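Chemotaxis protein cheA (Thermotoga maritima, PDB 1TQG) probably relays phosphoryl groups in chemotaxis signalling, as the phosphotransfer domain of a histidine kinase. Local coordinates at residues A61-C64 against H65-N69. Residues are numbered along the deposited sequence; the frame is centred on the assembly and turned at random.
Sequences AKLC and HTLEN
Four successive i to i+4 hydrogen bonds join A61-C64 to H65-N69 as one unbroken piece of helix 58-75, from H65 N to A61 O at 2.9 Å through to E68 N to C64 O at 2.8 Å. L63 and L67 meet one turn apart. L63 has CG anti to its own backbone N (chi1 173°), and its second torsion then turns CD1, but not CD2, up the helix toward L67, 4.0 Å from L67 CD1, the two side chains running at a slant to each other. L67 takes the other common turn, with CG beside its backbone N (chi1 -65°), so that CG rests 3.3 Å from L63 O, against a carbonyl already used by L67 N. Cutting L67 back to an alanine would probably uncover CD1 of L63 and open a gap beside it. L63 also packs on M95, I96 and M99 of helix 83-103, while buried C64 touches I96 of that helix and L48 of helix 35-55.

Round the helix, H65 lays its imidazole toward E68. ND1 donates to E68 OE2 over 2.8 Å at a moderately bent 148°. The glutamate carbon CD lies in the ring plane at the imidazole edge, and N69 ND2 stands 3.9 Å above one ring face, over its centre. The same carboxylate, buried, turns to helix 35-55: OE2, whose position is less certain for both of its bonds, is also modelled in a salt bridge with K49, and OE1 in a hydrogen bond with H46. This is part of a helix of an Hpt four-helix bundle, apolar on one side and joined on another through E68 to the HTLKG sequence, where such domains typically carry the phosphoryl-accepting histidine.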
loop_
_atom_site.group_PDB
_atom_site.type_symbol
_atom_site.label_atom_id
_atom_site.label_comp_id
_atom_site.label_asym_id
_atom_site.label_seq_id
_atom_site.Cartn_x
_atom_site.Cartn_y
_atom_site.Cartn_z
ATOM N N ALA A 61 6.400 6.787 -3.966
ATOM C CA ALA A 61 7.353 5.941 -3.189
ATOM C C ALA A 61 7.402 6.424 -1.774
ATOM O O ALA A 61 7.372 5.626 -0.842
ATOM C CB ALA A 61 8.726 5.964 -3.814
ATOM N N LYS A 62 7.494 7.741 -1.553
ATOM C CA LYS A 62 7.611 8.235 -0.186
ATOM C C LYS A 62 6.324 7.999 0.569
ATOM O O LYS A 62 6.395 7.696 1.761
ATOM C CB LYS A 62 7.971 9.734 -0.233
ATOM C CG LYS A 62 9.396 9.961 -0.682
ATOM C CD LYS A 62 9.882 11.385 -0.727
ATOM C CE LYS A 62 9.020 12.264 -1.604
ATOM N NZ LYS A 62 9.678 13.628 -1.678
ATOM N N LEU A 63 5.173 8.114 -0.015
ATOM C CA LEU A 63 3.910 7.806 0.639
ATOM C C LEU A 63 3.852 6.314 1.012
ATOM O O LEU A 63 3.502 5.933 2.141
ATOM C CB LEU A 63 2.706 8.156 -0.197
ATOM C CG LEU A 63 1.347 7.732 0.318
ATOM C CD1 LEU A 63 0.999 8.305 1.697
ATOM C CD2 LEU A 63 0.248 8.125 -0.652
ATOM N N CYS A 64 4.191 5.467 0.044
ATOM C CA CYS A 64 4.229 4.027 0.378
ATOM C C CYS A 64 5.202 3.710 1.473
ATOM O O CYS A 64 4.916 2.849 2.292
ATOM C CB CYS A 64 4.624 3.228 -0.886
ATOM S SG CYS A 64 3.373 3.183 -2.188
ATOM N N HIS A 65 6.316 4.434 1.541
ATOM C CA HIS A 65 7.275 4.247 2.604
ATOM C C HIS A 65 6.705 4.689 3.946
ATOM O O HIS A 65 6.891 3.969 4.934
ATOM C CB HIS A 65 8.568 5.011 2.285
ATOM C CG HIS A 65 9.666 4.592 3.252
ATOM N ND1 HIS A 65 9.899 3.370 3.781
ATOM C CD2 HIS A 65 10.625 5.396 3.729
ATOM C CE1 HIS A 65 10.982 3.405 4.575
ATOM N NE2 HIS A 65 11.414 4.647 4.552
ATOM N N THR A 66 6.073 5.841 4.032
ATOM C CA THR A 66 5.434 6.293 5.270
ATOM C C THR A 66 4.442 5.262 5.746
ATOM O O THR A 66 4.343 4.924 6.940
ATOM C CB THR A 66 4.805 7.698 5.042
ATOM O OG1 THR A 66 5.836 8.617 4.795
ATOM C CG2 THR A 66 4.004 8.162 6.219
ATOM N N LEU A 67 3.649 4.703 4.829
ATOM C CA LEU A 67 2.623 3.741 5.215
ATOM C C LEU A 67 3.219 2.435 5.624
ATOM O O LEU A 67 2.826 1.801 6.607
ATOM C CB LEU A 67 1.666 3.529 4.027
ATOM C CG LEU A 67 0.843 4.742 3.606
ATOM C CD1 LEU A 67 0.191 4.413 2.261
ATOM C CD2 LEU A 67 -0.133 5.157 4.662
ATOM N N GLU A 68 4.237 1.960 4.888
ATOM C CA GLU A 68 4.932 0.721 5.214
ATOM C C GLU A 68 5.538 0.894 6.622
ATOM O O GLU A 68 5.541 -0.126 7.345
ATOM C CB GLU A 68 5.915 0.270 4.150
ATOM C CG GLU A 68 7.346 0.541 4.291
ATOM C CD GLU A 68 8.196 0.127 3.108
ATOM O OE1 GLU A 68 7.909 -0.882 2.467
ATOM O OE2 GLU A 68 9.227 0.813 2.878
ATOM N N ASN A 69 6.060 2.066 6.973
ATOM C CA ASN A 69 6.624 2.240 8.287
ATOM C C ASN A 69 5.607 2.030 9.356
ATOM O O ASN A 69 5.946 1.487 10.450
ATOM C CB ASN A 69 7.208 3.679 8.429
ATOM C CG ASN A 69 8.496 3.863 7.702
ATOM O OD1 ASN A 69 9.175 2.922 7.279
ATOM N ND2 ASN A 69 8.859 5.102 7.460
#